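Local coordinates for penicillin-binding protein 2 (Pbp2) (Helicobacter pylori, PDB 5LP5) that probably cross-links peptidoglycan as a penicillin-binding transpeptidase of cell-wall synthesis, working in complex with the shape protein MreC, at residues A[163-168]-A[271-276]; A[394-399]-A[441-446]; A[542-547]-A[557-562]. One frame throughout, in Å; residues are numbered along the deposited sequence.

How the interactions relate
The three contacts run from a place where the dimerisation and transpeptidase regions meet to the central sheet of the transpeptidase fold. Interaction 1 joins the two regions; its centre lies about 22 Å from that of interaction 2 and about 25 Å from that of interaction 3, with nearest atoms about 8 and 9 Å away. Interactions 2 and 3, with centres about 14 Å apart, are adjoining layers: the start of helix 441-453 packs between the loop 394-399 and the hairpin, with Pro441 CA 3.7 Å from Trp544 CH2. In interaction 3 the side chain of Thr546 borders a group of residues, Ser311, Lys314 and Lys513, whose pattern is consistent with a penicillin-binding active site.

Interaction 1 of 3, residues A[163-168]-A[271-276]; sequences LGYVGV and PEYNLN
Leu275 meets the turn 163-165 with both of its methyl groups. CD2 lies 3.5 Å from the carbonyl oxygen Gly164 O and 4.0 Å from Tyr165 CB, while CD1 comes to 3.9 Å from Leu163 CB, the two leucine side chains crossing at about a right angle. A chi1 of -66°, which turns CG away from the carbonyl carbon, carries the isobutyl group to this turn. Beside it the two tyrosines meet edge against edge, their side chains also perpendicular: the phenol oxygen Tyr273 OH lies in the plane of the Tyr165 ring, 3.5 Å from CE2. No hydrogen bond crosses between the segments, so van der Waals contact carries the join. This is a seam between regions, since 163-168 belongs to the dimerisation region and 271-276 to the transpeptidase region of a PBP2-type enzyme. Gly164 leaves the helix 160-163 with a positive phi of 71°, and the chain then enters strand 166-168. Further out, Phe278 stacks on the Tyr165 ring and also meets Tyr273 with planes at about 70°, while His161 approaches Tyr273 edge-to-face. Polar ties flank the apolar patch: Glu272 OE1 bonds to both Ser160 OG and His161 ND1. Beyond Leu275 the loop is shaped by an Asx turn, in which Asn274 OD1 accepts from Asn276 N at 2.9 Å, the donor standing above the carbonyl plane.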
ATOM      1  N   LEU A 163      16.791   0.487  -1.625  1.00 32.03           N
ATOM      2  CA  LEU A 163      15.455   0.039  -1.285  1.00 31.20           C
ATOM      3  C   LEU A 163      15.171  -1.365  -1.810  1.00 32.42           C
ATOM      4  O   LEU A 163      14.716  -2.233  -1.062  1.00 39.20           O
ATOM      5  CB  LEU A 163      14.431   1.037  -1.814  1.00 30.33           C
ATOM      6  CG  LEU A 163      14.598   2.484  -1.332  1.00 28.10           C
ATOM      7  CD1 LEU A 163      13.660   3.381  -2.099  1.00 28.27           C
ATOM      8  CD2 LEU A 163      14.331   2.591   0.143  1.00 26.99           C
ATOM      9  N   GLY A 164      15.485  -1.600  -3.082  1.00 31.60           N
ATOM     10  CA  GLY A 164      15.141  -2.833  -3.750  1.00 30.84           C
ATOM     11  C   GLY A 164      13.645  -2.894  -3.993  1.00 31.05           C
ATOM     12  O   GLY A 164      12.920  -1.937  -3.716  1.00 31.82           O
ATOM     13  N   TYR A 165      13.171  -4.029  -4.489  1.00 32.33           N
ATOM     14  CA  TYR A 165      11.784  -4.162  -4.885  1.00 33.66           C
ATOM     15  C   TYR A 165      11.179  -5.515  -4.508  1.00 34.94           C
ATOM     16  O   TYR A 165      11.871  -6.498  -4.305  1.00 35.26           O
ATOM     17  CB  TYR A 165      11.647  -3.926  -6.393  1.00 34.44           C
ATOM     18  CG  TYR A 165      12.356  -4.961  -7.216  1.00 37.59           C
ATOM     19  CD1 TYR A 165      11.739  -6.174  -7.517  1.00 40.03           C
ATOM     20  CD2 TYR A 165      13.655  -4.753  -7.667  1.00 37.27           C
ATOM     21  CE1 TYR A 165      12.381  -7.132  -8.258  1.00 39.37           C
ATOM     22  CE2 TYR A 165      14.303  -5.710  -8.411  1.00 38.55           C
ATOM     23  CZ  TYR A 165      13.659  -6.897  -8.706  1.00 40.31           C
ATOM     24  OH  TYR A 165      14.295  -7.860  -9.463  1.00 42.12           O
ATOM     25  N   VAL A 166       9.857  -5.537  -4.438  1.00 38.96           N
ATOM     26  CA  VAL A 166       9.097  -6.732  -4.125  1.00 39.71           C
ATOM     27  C   VAL A 166       8.536  -7.339  -5.410  1.00 41.87           C
ATOM     28  O   VAL A 166       8.309  -6.629  -6.400  1.00 37.98           O
ATOM     29  CB  VAL A 166       7.936  -6.418  -3.168  1.00 39.49           C
ATOM     30  CG1 VAL A 166       8.443  -5.620  -1.993  1.00 42.14           C
ATOM     31  CG2 VAL A 166       6.812  -5.647  -3.851  1.00 38.32           C
ATOM     32  N   GLY A 167       8.321  -8.650  -5.378  1.00 43.47           N
ATOM     33  CA  GLY A 167       7.764  -9.356  -6.521  1.00 46.82           C
ATOM     34  C   GLY A 167       6.891 -10.520  -6.104  1.00 48.48           C
ATOM     35  O   GLY A 167       6.660 -10.743  -4.915  1.00 45.57           O
ATOM     36  N   VAL A 168       6.414 -11.267  -7.095  1.00 51.49           N
ATOM     37  CA  VAL A 168       5.584 -12.442  -6.837  1.00 52.19           C
ATOM     38  C   VAL A 168       6.444 -13.523  -6.210  1.00 51.13           C
ATOM     39  O   VAL A 168       7.526 -13.809  -6.700  1.00 48.13           O
ATOM     40  CB  VAL A 168       4.932 -13.002  -8.130  1.00 49.21           C
ATOM     41  CG1 VAL A 168       4.160 -14.270  -7.821  1.00 49.10           C
ATOM     42  CG2 VAL A 168       3.990 -11.987  -8.742  1.00 47.62           C
ATOM     43  N   PRO A 271      24.327   3.803 -13.178  1.00 27.77           N
ATOM     44  CA  PRO A 271      22.909   4.133 -13.119  1.00 28.51           C
ATOM     45  C   PRO A 271      22.082   3.464 -12.042  1.00 30.18           C
ATOM     46  O   PRO A 271      22.270   2.288 -11.773  1.00 34.31           O
ATOM     47  CB  PRO A 271      22.370   3.637 -14.476  1.00 28.53           C
ATOM     48  CG  PRO A 271      23.539   3.285 -15.306  1.00 28.45           C
ATOM     49  CD  PRO A 271      24.656   3.005 -14.371  1.00 28.03           C
ATOM     50  N   GLU A 272      21.165   4.219 -11.436  1.00 33.55           N
ATOM     51  CA  GLU A 272      20.037   3.653 -10.684  1.00 33.78           C
ATOM     52  C   GLU A 272      18.975   3.177 -11.712  1.00 33.86           C
ATOM     53  O   GLU A 272      19.124   3.423 -12.909  1.00 34.76           O
ATOM     54  CB  GLU A 272      19.429   4.709  -9.731  1.00 34.64           C
ATOM     55  CG  GLU A 272      20.374   5.355  -8.714  1.00 35.08           C
ATOM     56  CD  GLU A 272      20.509   4.574  -7.419  1.00 36.57           C
ATOM     57  OE1 GLU A 272      20.001   3.439  -7.360  1.00 38.13           O
ATOM     58  OE2 GLU A 272      21.132   5.087  -6.457  1.00 41.46           O
ATOM     59  N   TYR A 273      17.916   2.506 -11.247  1.00 32.52           N
ATOM     60  CA  TYR A 273      16.784   2.107 -12.105  1.00 31.96           C
ATOM     61  C   TYR A 273      15.458   2.312 -11.378  1.00 29.44           C
ATOM     62  O   TYR A 273      15.437   2.441 -10.164  1.00 26.82           O
ATOM     63  CB  TYR A 273      16.918   0.650 -12.573  1.00 34.91           C
ATOM     64  CG  TYR A 273      16.882  -0.391 -11.469  1.00 36.81           C
ATOM     65  CD1 TYR A 273      15.711  -1.076 -11.164  1.00 38.81           C
ATOM     66  CD2 TYR A 273      18.018  -0.690 -10.731  1.00 38.98           C
ATOM     67  CE1 TYR A 273      15.670  -2.026 -10.140  1.00 39.16           C
ATOM     68  CE2 TYR A 273      17.985  -1.632  -9.708  1.00 40.97           C
ATOM     69  CZ  TYR A 273      16.807  -2.300  -9.419  1.00 39.13           C
ATOM     70  OH  TYR A 273      16.781  -3.211  -8.394  1.00 41.51           O
ATOM     71  N   ASN A 274      14.357   2.340 -12.126  1.00 28.31           N
ATOM     72  CA  ASN A 274      13.053   2.736 -11.581  1.00 27.20           C
ATOM     73  C   ASN A 274      12.303   1.559 -11.009  1.00 27.06           C
ATOM     74  O   ASN A 274      11.716   0.762 -11.745  1.00 26.93           O
ATOM     75  CB  ASN A 274      12.191   3.420 -12.634  1.00 27.54           C
ATOM     76  CG  ASN A 274      10.849   3.889 -12.083  1.00 27.77           C
ATOM     77  OD1 ASN A 274      10.433   3.529 -10.979  1.00 24.71           O
ATOM     78  ND2 ASN A 274      10.162   4.724 -12.866  1.00 29.70           N
ATOM     79  N   LEU A 275      12.268   1.512  -9.680  1.00 27.44           N
ATOM     80  CA  LEU A 275      11.704   0.393  -8.946  1.00 27.40           C
ATOM     81  C   LEU A 275      10.251   0.090  -9.309  1.00 28.68           C
ATOM     82  O   LEU A 275       9.809  -1.046  -9.165  1.00 27.62           O
ATOM     83  CB  LEU A 275      11.815   0.652  -7.457  1.00 26.88           C
ATOM     84  CG  LEU A 275      13.233   0.696  -6.884  1.00 28.14           C
ATOM     85  CD1 LEU A 275      13.182   1.286  -5.472  1.00 28.49           C
ATOM     86  CD2 LEU A 275      13.936  -0.673  -6.866  1.00 28.19           C
ATOM     87  N   ASN A 276       9.503   1.094  -9.774  1.00 30.11           N
ATOM     88  CA  ASN A 276       8.088   0.873 -10.095  1.00 30.37           C
ATOM     89  C   ASN A 276       7.883  -0.052 -11.296  1.00 33.23           C
ATOM     90  O   ASN A 276       6.836  -0.659 -11.422  1.00 33.90           O
ATOM     91  CB  ASN A 276       7.378   2.189 -10.359  1.00 28.85           C
ATOM     92  CG  ASN A 276       7.106   2.959  -9.118  1.00 27.16           C
ATOM     93  OD1 ASN A 276       6.280   2.569  -8.295  1.00 26.12           O
ATOM     94  ND2 ASN A 276       7.756   4.101  -8.996  1.00 27.66           N
TER

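Interaction 2 of 3, residues A[394-399]-A[441-446]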
ATOM      1  N   GLU A 394      37.498  -7.899   4.315  1.00 56.72           N
ATOM      2  CA  GLU A 394      36.237  -8.470   4.728  1.00 57.63           C
ATOM      3  C   GLU A 394      35.077  -7.537   4.445  1.00 51.84           C
ATOM      4  O   GLU A 394      35.258  -6.411   3.962  1.00 48.64           O
ATOM      5  CB  GLU A 394      36.304  -8.797   6.229  1.00 63.26           C
ATOM      6  CG  GLU A 394      37.294  -9.903   6.573  1.00 70.94           C
ATOM      7  CD  GLU A 394      36.976 -11.226   5.870  1.00 80.81           C
ATOM      8  OE1 GLU A 394      35.779 -11.546   5.685  1.00 83.85           O
ATOM      9  OE2 GLU A 394      37.925 -11.952   5.501  1.00 91.85           O
ATOM     10  N   LYS A 395      33.881  -8.031   4.741  1.00 49.80           N
ATOM     11  CA  LYS A 395      32.667  -7.237   4.613  1.00 48.05           C
ATOM     12  C   LYS A 395      32.648  -6.161   5.691  1.00 40.66           C
ATOM     13  O   LYS A 395      33.055  -6.421   6.815  1.00 37.92           O
ATOM     14  CB  LYS A 395      31.422  -8.110   4.799  1.00 52.58           C
ATOM     15  CG  LYS A 395      31.329  -9.344   3.925  1.00 56.88           C
ATOM     16  CD  LYS A 395      29.985 -10.030   4.153  1.00 60.66           C
ATOM     17  CE  LYS A 395      29.834 -11.288   3.306  1.00 65.56           C
ATOM     18  NZ  LYS A 395      28.444 -11.825   3.330  1.00 66.05           N
ATOM     19  N   THR A 396      32.167  -4.970   5.339  1.00 35.53           N
ATOM     20  CA  THR A 396      31.877  -3.928   6.308  1.00 33.98           C
ATOM     21  C   THR A 396      30.720  -4.327   7.239  1.00 33.28           C
ATOM     22  O   THR A 396      30.654  -3.841   8.377  1.00 35.63           O
ATOM     23  CB  THR A 396      31.547  -2.573   5.639  1.00 33.30           C
ATOM     24  OG1 THR A 396      30.375  -2.702   4.821  1.00 31.84           O
ATOM     25  CG2 THR A 396      32.733  -2.059   4.782  1.00 32.94           C
ATOM     26  N   GLY A 397      29.830  -5.209   6.778  1.00 31.53           N
ATOM     27  CA  GLY A 397      28.668  -5.653   7.569  1.00 31.31           C
ATOM     28  C   GLY A 397      27.377  -4.876   7.305  1.00 31.05           C
ATOM     29  O   GLY A 397      26.539  -4.715   8.185  1.00 31.74           O
ATOM     30  N   VAL A 398      27.217  -4.405   6.078  1.00 31.21           N
ATOM     31  CA  VAL A 398      26.115  -3.537   5.738  1.00 30.64           C
ATOM     32  C   VAL A 398      24.851  -4.376   5.740  1.00 30.00           C
ATOM     33  O   VAL A 398      24.910  -5.573   5.479  1.00 30.17           O
ATOM     34  CB  VAL A 398      26.375  -2.828   4.388  1.00 31.71           C
ATOM     35  CG1 VAL A 398      26.237  -3.792   3.229  1.00 33.01           C
ATOM     36  CG2 VAL A 398      25.451  -1.636   4.202  1.00 31.27           C
ATOM     37  N   ASP A 399      23.722  -3.761   6.087  1.00 29.59           N
ATOM     38  CA  ASP A 399      22.447  -4.470   6.142  1.00 30.84           C
ATOM     39  C   ASP A 399      21.739  -4.543   4.766  1.00 32.95           C
ATOM     40  O   ASP A 399      20.614  -4.050   4.571  1.00 32.49           O
ATOM     41  CB  ASP A 399      21.540  -3.902   7.257  1.00 30.24           C
ATOM     42  CG  ASP A 399      21.213  -2.426   7.087  1.00 29.61           C
ATOM     43  OD1 ASP A 399      21.942  -1.694   6.398  1.00 30.11           O
ATOM     44  OD2 ASP A 399      20.201  -1.994   7.655  1.00 29.16           O
ATOM     45  N   PRO A 441      33.430   0.340  -2.730  1.00 31.10           N
ATOM     46  CA  PRO A 441      33.243   1.673  -2.165  1.00 30.83           C
ATOM     47  C   PRO A 441      32.859   1.677  -0.697  1.00 30.05           C
ATOM     48  O   PRO A 441      33.268   2.576   0.024  1.00 31.43           O
ATOM     49  CB  PRO A 441      32.131   2.255  -3.020  1.00 29.96           C
ATOM     50  CG  PRO A 441      32.363   1.649  -4.354  1.00 29.28           C
ATOM     51  CD  PRO A 441      32.881   0.262  -4.094  1.00 30.35           C
ATOM     52  N   LEU A 442      32.117   0.669  -0.250  1.00 29.56           N
ATOM     53  CA  LEU A 442      31.840   0.529   1.182  1.00 29.26           C
ATOM     54  C   LEU A 442      33.126   0.352   2.014  1.00 31.29           C
ATOM     55  O   LEU A 442      33.302   1.004   3.044  1.00 32.22           O
ATOM     56  CB  LEU A 442      30.847  -0.603   1.444  1.00 27.53           C
ATOM     57  CG  LEU A 442      29.355  -0.218   1.350  1.00 26.78           C
ATOM     58  CD1 LEU A 442      28.459  -1.460   1.423  1.00 27.24           C
ATOM     59  CD2 LEU A 442      28.919   0.752   2.430  1.00 26.28           C
ATOM     60  N   GLN A 443      34.018  -0.517   1.561  1.00 34.21           N
ATOM     61  CA  GLN A 443      35.274  -0.776   2.275  1.00 36.13           C
ATOM     62  C   GLN A 443      36.089   0.495   2.451  1.00 35.67           C
ATOM     63  O   GLN A 443      36.594   0.776   3.560  1.00 34.32           O
ATOM     64  CB  GLN A 443      36.098  -1.873   1.565  1.00 38.81           C
ATOM     65  CG  GLN A 443      35.554  -3.276   1.860  1.00 40.52           C
ATOM     66  CD  GLN A 443      36.221  -4.396   1.092  1.00 39.46           C
ATOM     67  OE1 GLN A 443      36.634  -4.231  -0.055  1.00 36.90           O
ATOM     68  NE2 GLN A 443      36.320  -5.555   1.731  1.00 38.53           N
ATOM     69  N   VAL A 444      36.186   1.276   1.370  1.00 34.87           N
ATOM     70  CA  VAL A 444      36.960   2.533   1.375  1.00 34.54           C
ATOM     71  C   VAL A 444      36.365   3.529   2.375  1.00 34.05           C
ATOM     72  O   VAL A 444      37.098   4.186   3.121  1.00 34.43           O
ATOM     73  CB  VAL A 444      36.992   3.165  -0.024  1.00 34.78           C
ATOM     74  CG1 VAL A 444      37.725   4.496  -0.005  1.00 35.66           C
ATOM     75  CG2 VAL A 444      37.645   2.219  -1.022  1.00 35.33           C
ATOM     76  N   LEU A 445      35.032   3.618   2.382  1.00 33.21           N
ATOM     77  CA  LEU A 445      34.276   4.477   3.299  1.00 31.59           C
ATOM     78  C   LEU A 445      34.494   4.124   4.765  1.00 31.85           C
ATOM     79  O   LEU A 445      34.762   5.026   5.589  1.00 33.57           O
ATOM     80  CB  LEU A 445      32.778   4.391   2.979  1.00 30.45           C
ATOM     81  CG  LEU A 445      31.814   5.111   3.929  1.00 30.12           C
ATOM     82  CD1 LEU A 445      31.772   6.607   3.687  1.00 29.97           C
ATOM     83  CD2 LEU A 445      30.425   4.530   3.796  1.00 29.98           C
ATOM     84  N   ALA A 446      34.343   2.841   5.109  1.00 30.08           N
ATOM     85  CA  ALA A 446      34.536   2.411   6.489  1.00 31.04           C
ATOM     86  C   ALA A 446      35.973   2.716   6.921  1.00 33.65           C
ATOM     87  O   ALA A 446      36.236   3.222   8.028  1.00 37.56           O
ATOM     88  CB  ALA A 446      34.241   0.932   6.632  1.00 30.75           C
TER
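Thr396 and Val398 rest on the first turns of helix 441-453, which packs on the central antiparallel sheet of the transpeptidase domain, a fold shared with serine beta-lactamases. Packing contacts centre on the Thr396 methyl. Its CG2 sits over the helix backbone, 3.6 Å from Leu442 O and 3.8 Å from Gln443 CA, and reaches Ala446 CB one turn on, also at 3.8 Å. Val398 meets the Leu442 side chain: its CG1 is 3.7 Å from Leu442 CD1, and the two side chains cross at about a right angle. Pro441 and Leu445, and Leu442 as well, touch Leu255 of strand 252-258, so Leu442 lies between loop and sheet. Polar contacts hold the loop in shape. A chi1 of 62° turns Thr396 OG1 between its own backbone N and carbonyl carbon, and the hydroxyl bonds to Glu403 OE2, while Glu403 OE1 takes Gly397 N and Val398 N. Across the contact there is one hydrogen bond, made by Gln443. With its amide oxygen OE1 held by Thr440 N, the extended side chain delivers NE2 to Glu394 O at 2.6 Å; that acceptor lies in the amide plane of the glutamine, whereas NE2 stands 39° out of the glutamate's carbonyl plane.

Interaction 3 of 3, residues A[542-547]-A[557-562]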
ATOM      1  N   HIS A 542      39.653   4.593 -13.709  1.00 51.05           N
ATOM      2  CA  HIS A 542      38.605   4.991 -12.768  1.00 51.47           C
ATOM      3  C   HIS A 542      39.165   5.991 -11.751  1.00 52.53           C
ATOM      4  O   HIS A 542      40.386   6.070 -11.545  1.00 50.60           O
ATOM      5  CB  HIS A 542      38.039   3.796 -11.993  1.00 50.92           C
ATOM      6  CG  HIS A 542      37.544   2.682 -12.852  1.00 50.07           C
ATOM      7  ND1 HIS A 542      36.669   2.875 -13.896  1.00 51.06           N
ATOM      8  CD2 HIS A 542      37.782   1.352 -12.800  1.00 51.94           C
ATOM      9  CE1 HIS A 542      36.406   1.711 -14.466  1.00 54.14           C
ATOM     10  NE2 HIS A 542      37.075   0.771 -13.823  1.00 54.66           N
ATOM     11  N   ALA A 543      38.261   6.728 -11.105  1.00 50.47           N
ATOM     12  CA  ALA A 543      38.653   7.831 -10.233  1.00 52.45           C
ATOM     13  C   ALA A 543      38.089   7.683  -8.828  1.00 50.50           C
ATOM     14  O   ALA A 543      36.892   7.481  -8.666  1.00 52.97           O
ATOM     15  CB  ALA A 543      38.188   9.151 -10.832  1.00 54.69           C
ATOM     16  N   TRP A 544      38.952   7.812  -7.824  1.00 47.25           N
ATOM     17  CA  TRP A 544      38.544   7.750  -6.430  1.00 45.61           C
ATOM     18  C   TRP A 544      38.782   9.090  -5.749  1.00 46.86           C
ATOM     19  O   TRP A 544      39.654   9.869  -6.158  1.00 45.40           O
ATOM     20  CB  TRP A 544      39.359   6.708  -5.656  1.00 45.26           C
ATOM     21  CG  TRP A 544      38.953   5.279  -5.818  1.00 43.67           C
ATOM     22  CD1 TRP A 544      39.491   4.365  -6.679  1.00 42.75           C
ATOM     23  CD2 TRP A 544      37.951   4.583  -5.077  1.00 41.92           C
ATOM     24  NE1 TRP A 544      38.883   3.153  -6.526  1.00 41.93           N
ATOM     25  CE2 TRP A 544      37.933   3.254  -5.549  1.00 41.36           C
ATOM     26  CE3 TRP A 544      37.058   4.953  -4.069  1.00 39.21           C
ATOM     27  CZ2 TRP A 544      37.055   2.300  -5.052  1.00 38.83           C
ATOM     28  CZ3 TRP A 544      36.201   4.001  -3.566  1.00 37.41           C
ATOM     29  CH2 TRP A 544      36.201   2.697  -4.055  1.00 37.53           C
ATOM     30  N   ILE A 545      38.004   9.331  -4.695  1.00 47.12           N
ATOM     31  CA  ILE A 545      38.281  10.363  -3.705  1.00 46.09           C
ATOM     32  C   ILE A 545      37.475  10.010  -2.465  1.00 43.98           C
ATOM     33  O   ILE A 545      36.278   9.754  -2.540  1.00 44.50           O
ATOM     34  CB  ILE A 545      37.919  11.777  -4.207  1.00 48.22           C
ATOM     35  CG1 ILE A 545      38.285  12.847  -3.164  1.00 47.65           C
ATOM     36  CG2 ILE A 545      36.445  11.852  -4.603  1.00 48.43           C
ATOM     37  CD1 ILE A 545      38.466  14.233  -3.744  1.00 47.32           C
ATOM     38  N   THR A 546      38.153   9.944  -1.328  1.00 42.82           N
ATOM     39  CA  THR A 546      37.493   9.696  -0.059  1.00 39.34           C
ATOM     40  C   THR A 546      37.945  10.807   0.861  1.00 39.52           C
ATOM     41  O   THR A 546      38.918  11.460   0.597  1.00 41.19           O
ATOM     42  CB  THR A 546      37.822   8.297   0.484  1.00 37.97           C
ATOM     43  OG1 THR A 546      36.923   7.958   1.539  1.00 34.90           O
ATOM     44  CG2 THR A 546      39.248   8.229   0.985  1.00 40.42           C
ATOM     45  N   ALA A 547      37.195  11.066   1.914  1.00 42.73           N
ATOM     46  CA  ALA A 547      37.409  12.277   2.718  1.00 44.13           C
ATOM     47  C   ALA A 547      36.593  12.269   4.009  1.00 40.77           C
ATOM     48  O   ALA A 547      35.518  11.677   4.050  1.00 40.30           O
ATOM     49  CB  ALA A 547      37.075  13.521   1.892  1.00 45.14           C
ATOM     50  N   ALA A 557      32.051  10.976   6.893  1.00 40.44           N
ATOM     51  CA  ALA A 557      32.959  10.512   5.863  1.00 40.88           C
ATOM     52  C   ALA A 557      32.177  10.497   4.558  1.00 39.88           C
ATOM     53  O   ALA A 557      30.968  10.258   4.555  1.00 40.17           O
ATOM     54  CB  ALA A 557      33.465   9.116   6.186  1.00 41.15           C
ATOM     55  N   ILE A 558      32.870  10.760   3.459  1.00 39.25           N
ATOM     56  CA  ILE A 558      32.270  10.722   2.133  1.00 38.20           C
ATOM     57  C   ILE A 558      33.212   9.958   1.241  1.00 37.14           C
ATOM     58  O   ILE A 558      34.401  10.107   1.380  1.00 42.42           O
ATOM     59  CB  ILE A 558      32.092  12.133   1.572  1.00 39.29           C
ATOM     60  CG1 ILE A 558      31.209  12.951   2.520  1.00 38.71           C
ATOM     61  CG2 ILE A 558      31.514  12.071   0.170  1.00 39.69           C
ATOM     62  CD1 ILE A 558      30.934  14.375   2.088  1.00 40.28           C
ATOM     63  N   THR A 559      32.686   9.142   0.339  1.00 34.24           N
ATOM     64  CA  THR A 559      33.513   8.335  -0.540  1.00 32.68           C
ATOM     65  C   THR A 559      32.863   8.319  -1.917  1.00 34.48           C
ATOM     66  O   THR A 559      31.687   7.974  -2.063  1.00 32.91           O
ATOM     67  CB  THR A 559      33.660   6.893  -0.016  1.00 32.27           C
ATOM     68  OG1 THR A 559      34.438   6.873   1.193  1.00 31.96           O
ATOM     69  CG2 THR A 559      34.358   6.011  -1.041  1.00 32.55           C
ATOM     70  N   ILE A 560      33.636   8.703  -2.927  1.00 37.25           N
ATOM     71  CA  ILE A 560      33.105   8.893  -4.279  1.00 38.71           C
ATOM     72  C   ILE A 560      33.946   8.138  -5.275  1.00 39.01           C
ATOM     73  O   ILE A 560      35.167   8.146  -5.180  1.00 39.14           O
ATOM     74  CB  ILE A 560      33.078  10.385  -4.682  1.00 40.50           C
ATOM     75  CG1 ILE A 560      32.167  11.163  -3.734  1.00 42.05           C
ATOM     76  CG2 ILE A 560      32.586  10.563  -6.115  1.00 39.89           C
ATOM     77  CD1 ILE A 560      32.313  12.664  -3.816  1.00 43.90           C
ATOM     78  N   LEU A 561      33.275   7.493  -6.226  1.00 40.20           N
ATOM     79  CA  LEU A 561      33.941   6.730  -7.268  1.00 42.42           C
ATOM     80  C   LEU A 561      33.260   6.919  -8.626  1.00 43.67           C
ATOM     81  O   LEU A 561      32.112   6.506  -8.798  1.00 46.83           O
ATOM     82  CB  LEU A 561      33.926   5.254  -6.903  1.00 42.81           C
ATOM     83  CG  LEU A 561      34.328   4.349  -8.062  1.00 45.96           C
ATOM     84  CD1 LEU A 561      35.835   4.238  -8.206  1.00 46.62           C
ATOM     85  CD2 LEU A 561      33.721   2.996  -7.836  1.00 45.62           C
ATOM     86  N   VAL A 562      33.965   7.518  -9.587  1.00 43.93           N
ATOM     87  CA  VAL A 562      33.402   7.699 -10.931  1.00 45.47           C
ATOM     88  C   VAL A 562      34.071   6.774 -11.936  1.00 45.57           C
ATOM     89  O   VAL A 562      35.262   6.897 -12.213  1.00 47.41           O
ATOM     90  CB  VAL A 562      33.509   9.154 -11.444  1.00 45.46           C
ATOM     91  CG1 VAL A 562      32.993   9.264 -12.870  1.00 43.27           C
ATOM     92  CG2 VAL A 562      32.724  10.095 -10.551  1.00 46.68           C
TER
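Thr546 OG1 is gripped by two hydroxyls, Thr559 OG1 across the strand pair at 2.7 Å and Thr448 OG1 from helix 441-453; across the pair either threonine could be the donor. The pair sits in a beta hairpin, strands 542-549 and 556-562, within the five-stranded antiparallel sheet at the heart of the penicillin-binding transpeptidase fold. Thr546 has its OG1 placed by a chi1 of -166°, opposite the backbone N, and lies side by side with Thr559, the two pointing the same way from a non-hydrogen-bonded pair. Backbone hydrogen bonds run on either side of that pair. Ile545 and Ile560 exchange two, the shorter at 2.9 Å from Ile560 N to Ile545 O. Ile558 N likewise donates to Ala547 O at 2.9 Å, whereas the return bond from Ala547 N to Ile558 O is weak. At the other end Ala543 and Val562 pair in the same fashion.

The two faces of the sheet are packed differently. Ile545 CG2 meets Ile560 CB at 3.7 Å on the face where Ala543, Ala547, Ile558 and Val562 also point, and there Leu571 and helix 572-584 pack on Ala543, Ile545, Ala547, Ile558 and Val562. The face bearing Trp544, Thr546, Thr559 and Leu561 turns to helix 441-453, with Val444 touching three of the four. Strand 511-517, which carries Lys513 of a probable active-site motif, flanks strand 542-549 and bonds to it through backbone pairs that include Thr546 with Lys513. The indole is fixed at its rim, since Trp544 NE1 bonds to Pro308 O, while Thr559 CG2 lies at its edge, in plane, 3.7 Å from CZ3. Over one face of the indole Leu561 makes a CH-pi contact, its CD1 standing 3.6 Å from the centroid of the five-membered ring of Trp544 and 14° off the ring normal.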